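Local coordinates for protein subtilase cytotoxin, subunit B (Escherichia coli, PDB 3DWA) that forms the pentameric B subunit of an AB5 toxin, which probably recognises host-cell glycans and so delivers the toxic A subunit, at residues G71-W83 and T93-T105. Numbering follows the deposited sequence.
Sequences GQPVRIYYEPGVW and TSNALVGLSTCTT
The carbonyl oxygen of Ser94 takes two backbone N-H groups at once: a nearly straight bond from Trp83 N (3.0 Å, 171° at the hydrogen) and a weak, bent one from Val82 N. The hydroxyl of the same residue holds the turn as well, Ser94 OG accepting from Gly81 N at 2.7 Å; with chi1 at 84° it sits between its own N and carbonyl carbon. Trp83 then lays its indole along the incoming chain, NE1 making a weak bond to Asn95 O near the ring plane while CZ2 and the methyls of Val82 close on Ala96 CB. From here strands 73-79 and 96-102 run antiparallel, Glu79 and Ala96 exchanging a pair of backbone bonds. A classic beta bulge follows, where Val98 and Gly99 both face Tyr77: Val98 N reaches Tyr77 O at 2.8 Å, and Gly99 O receives Tyr77 N from above its carbonyl plane. The Tyr77 ring meets Gly99 with its edge, CD2 lying 3.3 Å from Gly99 C, while Arg75 CG sits over one face, toward the rim; the phenol oxygen hydrogen-bonds with Pro112 O. On the opposite sheet face the Ile76 and Leu97 side chains cross at about a right angle, CG2 3.9 Å from CD1, and Ile76 lies alongside Leu100, above which helix 57-70 packs. At the far end one water joins Gln72 NE2, Pro73 O and Cys103 N, next to the Cys103-Cys109 disulfide. Ser101 OG is hydrogen-bonded to Phe110 O of its own chain and to His20 ND1 of a neighbouring subunit, with which Leu100 and Ser101 pair, consistent with strand 96-102 linking OB-like sheets around the pentamer.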
loop_
_atom_site.group_PDB
_atom_site.type_symbol
_atom_site.label_atom_id
_atom_site.label_comp_id
_atom_site.label_asym_id
_atom_site.label_seq_id
_atom_site.Cartn_x
_atom_site.Cartn_y
_atom_site.Cartn_z
ATOM N N GLY C 71 -2.847 4.644 -17.379
ATOM C CA GLY C 71 -3.373 4.527 -18.733
ATOM C C GLY C 71 -2.344 4.095 -19.764
ATOM O O GLY C 71 -2.626 4.112 -20.962
ATOM N N GLN C 72 -1.143 3.752 -19.295
ATOM C CA GLN C 72 -0.026 3.173 -20.092
ATOM C C GLN C 72 -0.387 1.945 -20.856
ATOM O O GLN C 72 -1.120 1.116 -20.316
ATOM C CB GLN C 72 0.998 2.570 -19.136
ATOM C CG GLN C 72 1.991 3.372 -18.811
ATOM C CD GLN C 72 2.845 2.721 -17.709
ATOM O OE1 GLN C 72 2.558 2.874 -16.485
ATOM N NE2 GLN C 72 3.932 2.064 -18.137
ATOM N N PRO C 73 0.216 1.764 -22.064
ATOM C CA PRO C 73 0.013 0.527 -22.796
ATOM C C PRO C 73 0.921 -0.561 -22.178
ATOM O O PRO C 73 2.091 -0.302 -21.959
ATOM C CB PRO C 73 0.473 0.893 -24.219
ATOM C CG PRO C 73 1.580 1.946 -23.983
ATOM C CD PRO C 73 1.052 2.737 -22.806
ATOM N N VAL C 74 0.362 -1.735 -21.898
ATOM C CA VAL C 74 1.024 -2.813 -21.143
ATOM C C VAL C 74 0.758 -4.167 -21.848
ATOM O O VAL C 74 -0.111 -4.263 -22.730
ATOM C CB VAL C 74 0.589 -2.848 -19.632
ATOM C CG1 VAL C 74 0.920 -1.482 -18.972
ATOM C CG2 VAL C 74 -0.927 -3.170 -19.490
ATOM N N ARG C 75 1.546 -5.175 -21.498
ATOM C CA ARG C 75 1.323 -6.536 -21.955
ATOM C C ARG C 75 0.606 -7.238 -20.838
ATOM O O ARG C 75 1.043 -7.145 -19.692
ATOM C CB ARG C 75 2.656 -7.235 -22.188
ATOM C CG ARG C 75 2.548 -8.737 -22.506
ATOM C CD ARG C 75 3.859 -9.256 -23.010
ATOM N NE ARG C 75 4.214 -8.748 -24.340
ATOM C CZ ARG C 75 5.416 -8.938 -24.914
ATOM N NH1 ARG C 75 6.370 -9.621 -24.275
ATOM N NH2 ARG C 75 5.679 -8.443 -26.122
ATOM N N ILE C 76 -0.489 -7.915 -21.187
ATOM C CA ILE C 76 -1.227 -8.788 -20.295
ATOM C C ILE C 76 -0.848 -10.209 -20.647
ATOM O O ILE C 76 -0.972 -10.611 -21.807
ATOM C CB ILE C 76 -2.789 -8.569 -20.414
ATOM C CG1 ILE C 76 -3.244 -7.422 -19.491
ATOM C CG2 ILE C 76 -3.565 -9.745 -19.874
ATOM C CD1 ILE C 76 -2.737 -6.092 -19.842
ATOM N N TYR C 77 -0.373 -10.958 -19.650
ATOM C CA TYR C 77 -0.109 -12.399 -19.767
ATOM C C TYR C 77 -1.213 -13.176 -19.116
ATOM O O TYR C 77 -1.562 -12.914 -17.960
ATOM C CB TYR C 77 1.150 -12.761 -19.016
ATOM C CG TYR C 77 2.418 -12.188 -19.533
ATOM C CD1 TYR C 77 3.210 -12.901 -20.436
ATOM C CD2 TYR C 77 2.870 -10.942 -19.092
ATOM C CE1 TYR C 77 4.437 -12.357 -20.886
ATOM C CE2 TYR C 77 4.068 -10.412 -19.529
ATOM C CZ TYR C 77 4.852 -11.135 -20.416
ATOM O OH TYR C 77 6.024 -10.573 -20.843
ATOM N N TYR C 78 -1.768 -14.153 -19.837
ATOM C CA TYR C 78 -2.960 -14.841 -19.370
ATOM C C TYR C 78 -2.891 -16.355 -19.652
ATOM O O TYR C 78 -2.142 -16.811 -20.501
ATOM C CB TYR C 78 -4.231 -14.201 -19.995
ATOM C CG TYR C 78 -4.384 -14.513 -21.486
ATOM C CD1 TYR C 78 -5.155 -15.585 -21.907
ATOM C CD2 TYR C 78 -3.715 -13.769 -22.451
ATOM C CE1 TYR C 78 -5.277 -15.909 -23.263
ATOM C CE2 TYR C 78 -3.826 -14.072 -23.821
ATOM C CZ TYR C 78 -4.599 -15.155 -24.209
ATOM O OH TYR C 78 -4.738 -15.471 -25.536
ATOM N N GLU C 79 -3.689 -17.117 -18.925
ATOM C CA GLU C 79 -3.866 -18.521 -19.218
ATOM C C GLU C 79 -5.352 -18.836 -19.381
ATOM O O GLU C 79 -6.107 -18.681 -18.440
ATOM C CB GLU C 79 -3.268 -19.387 -18.139
ATOM C CG GLU C 79 -3.664 -20.797 -18.325
ATOM C CD GLU C 79 -2.651 -21.733 -17.807
ATOM O OE1 GLU C 79 -2.795 -22.165 -16.631
ATOM O OE2 GLU C 79 -1.693 -21.997 -18.578
ATOM N N PRO C 80 -5.766 -19.283 -20.585
ATOM C CA PRO C 80 -7.205 -19.595 -20.816
ATOM C C PRO C 80 -7.707 -20.812 -20.017
ATOM O O PRO C 80 -6.902 -21.663 -19.602
ATOM C CB PRO C 80 -7.297 -19.881 -22.328
ATOM C CG PRO C 80 -5.883 -19.744 -22.902
ATOM C CD PRO C 80 -4.901 -19.519 -21.763
ATOM N N GLY C 81 -9.016 -20.891 -19.794
ATOM C CA GLY C 81 -9.630 -22.087 -19.210
ATOM C C GLY C 81 -9.352 -22.356 -17.739
ATOM O O GLY C 81 -9.681 -23.433 -17.231
ATOM N N VAL C 82 -8.772 -21.378 -17.038
ATOM C CA VAL C 82 -8.423 -21.579 -15.629
ATOM C C VAL C 82 -9.661 -21.557 -14.737
ATOM O O VAL C 82 -9.829 -22.434 -13.891
ATOM C CB VAL C 82 -7.310 -20.603 -15.136
ATOM C CG1 VAL C 82 -6.981 -20.843 -13.670
ATOM C CG2 VAL C 82 -6.056 -20.796 -15.956
ATOM N N TRP C 83 -10.542 -20.579 -14.929
ATOM C CA TRP C 83 -11.756 -20.503 -14.105
ATOM C C TRP C 83 -12.830 -21.369 -14.755
ATOM O O TRP C 83 -12.934 -21.380 -15.985
ATOM C CB TRP C 83 -12.204 -19.042 -13.904
ATOM C CG TRP C 83 -11.001 -18.150 -13.591
ATOM C CD1 TRP C 83 -10.545 -17.103 -14.328
ATOM C CD2 TRP C 83 -10.096 -18.289 -12.489
ATOM N NE1 TRP C 83 -9.420 -16.564 -13.744
ATOM C CE2 TRP C 83 -9.116 -17.282 -12.622
ATOM C CE3 TRP C 83 -10.023 -19.162 -11.389
ATOM C CZ2 TRP C 83 -8.065 -17.135 -11.710
ATOM C CZ3 TRP C 83 -8.981 -19.009 -10.493
ATOM C CH2 TRP C 83 -8.016 -18.001 -10.662
ATOM N N THR C 93 -14.683 -14.127 -17.338
ATOM C CA THR C 93 -13.777 -14.806 -18.275
ATOM C C THR C 93 -13.236 -16.084 -17.631
ATOM O O THR C 93 -13.273 -16.209 -16.397
ATOM C CB THR C 93 -12.603 -13.851 -18.698
ATOM O OG1 THR C 93 -11.706 -14.527 -19.552
ATOM C CG2 THR C 93 -11.818 -13.363 -17.529
ATOM N N SER C 94 -12.697 -17.004 -18.448
ATOM C CA SER C 94 -11.991 -18.162 -17.906
ATOM C C SER C 94 -10.510 -17.879 -17.735
ATOM O O SER C 94 -9.812 -18.702 -17.139
ATOM C CB SER C 94 -12.176 -19.399 -18.811
ATOM O OG SER C 94 -11.247 -19.412 -19.882
ATOM N N ASN C 95 -10.034 -16.735 -18.266
ATOM C CA ASN C 95 -8.611 -16.384 -18.257
ATOM C C ASN C 95 -8.067 -16.023 -16.887
ATOM O O ASN C 95 -8.596 -15.141 -16.232
ATOM C CB ASN C 95 -8.254 -15.235 -19.225
ATOM C CG ASN C 95 -8.625 -15.530 -20.696
ATOM O OD1 ASN C 95 -8.735 -16.692 -21.111
ATOM N ND2 ASN C 95 -8.862 -14.458 -21.471
ATOM N N ALA C 96 -6.981 -16.682 -16.481
ATOM C CA ALA C 96 -6.203 -16.226 -15.340
ATOM C C ALA C 96 -5.210 -15.197 -15.818
ATOM O O ALA C 96 -4.622 -15.347 -16.883
ATOM C CB ALA C 96 -5.458 -17.413 -14.662
ATOM N N LEU C 97 -5.037 -14.136 -15.025
ATOM C CA LEU C 97 -3.950 -13.168 -15.180
ATOM C C LEU C 97 -2.683 -13.744 -14.558
ATOM O O LEU C 97 -2.679 -14.157 -13.389
ATOM C CB LEU C 97 -4.333 -11.850 -14.466
ATOM C CG LEU C 97 -3.365 -10.671 -14.647
ATOM C CD1 LEU C 97 -3.006 -10.406 -16.121
ATOM C CD2 LEU C 97 -3.867 -9.396 -13.904
ATOM N N VAL C 98 -1.604 -13.768 -15.319
ATOM C CA VAL C 98 -0.409 -14.475 -14.883
ATOM C C VAL C 98 0.822 -13.609 -14.944
ATOM O O VAL C 98 1.915 -14.058 -14.592
ATOM C CB VAL C 98 -0.229 -15.909 -15.593
ATOM C CG1 VAL C 98 -1.516 -16.706 -15.504
ATOM C CG2 VAL C 98 0.262 -15.822 -17.072
ATOM N N GLY C 99 0.645 -12.353 -15.346
ATOM C CA GLY C 99 1.774 -11.460 -15.480
ATOM C C GLY C 99 1.440 -10.153 -16.174
ATOM O O GLY C 99 0.404 -10.050 -16.828
ATOM N N LEU C 100 2.332 -9.169 -16.056
ATOM C CA LEU C 100 2.155 -7.835 -16.700
ATOM C C LEU C 100 3.524 -7.259 -16.990
ATOM O O LEU C 100 4.486 -7.542 -16.248
ATOM C CB LEU C 100 1.439 -6.863 -15.729
ATOM C CG LEU C 100 0.002 -7.147 -15.263
ATOM C CD1 LEU C 100 -0.360 -6.454 -13.945
ATOM C CD2 LEU C 100 -0.993 -6.737 -16.399
ATOM N N SER C 101 3.624 -6.415 -18.027
ATOM C CA SER C 101 4.855 -5.744 -18.368
ATOM C C SER C 101 4.563 -4.365 -18.961
ATOM O O SER C 101 3.554 -4.181 -19.631
ATOM C CB SER C 101 5.571 -6.527 -19.481
ATOM O OG SER C 101 6.172 -7.698 -18.963
ATOM N N THR C 102 5.507 -3.449 -18.808
ATOM C CA THR C 102 5.491 -2.202 -19.551
ATOM C C THR C 102 5.863 -2.466 -21.031
ATOM O O THR C 102 6.516 -3.461 -21.359
ATOM C CB THR C 102 6.475 -1.228 -18.925
ATOM O OG1 THR C 102 7.778 -1.810 -18.957
ATOM C CG2 THR C 102 6.065 -0.942 -17.453
ATOM N N CYS C 103 5.451 -1.565 -21.914
ATOM C CA CYS C 103 5.742 -1.694 -23.337
ATOM C C CYS C 103 6.464 -0.480 -23.842
ATOM O O CYS C 103 6.230 0.651 -23.379
ATOM C CB CYS C 103 4.435 -1.858 -24.127
ATOM S SG CYS C 103 3.567 -3.360 -23.739
ATOM N N THR C 104 7.353 -0.708 -24.801
ATOM C CA THR C 104 8.020 0.362 -25.505
ATOM C C THR C 104 7.227 0.735 -26.780
ATOM O O THR C 104 7.161 1.902 -27.151
ATOM C CB THR C 104 9.475 -0.047 -25.886
ATOM O OG1 THR C 104 9.434 -1.394 -26.337
ATOM C CG2 THR C 104 10.356 -0.056 -24.666
ATOM N N THR C 105 6.639 -0.247 -27.459
ATOM C CA THR C 105 5.722 0.069 -28.554
ATOM C C THR C 105 4.392 -0.685 -28.345
ATOM O O THR C 105 4.177 -1.318 -27.315
ATOM C CB THR C 105 6.339 -0.218 -29.972
ATOM O OG1 THR C 105 6.367 -1.620 -30.195
ATOM C CG2 THR C 105 7.792 0.325 -30.121
HETATM O O HOH W 1 4.073 0.925 -20.757
#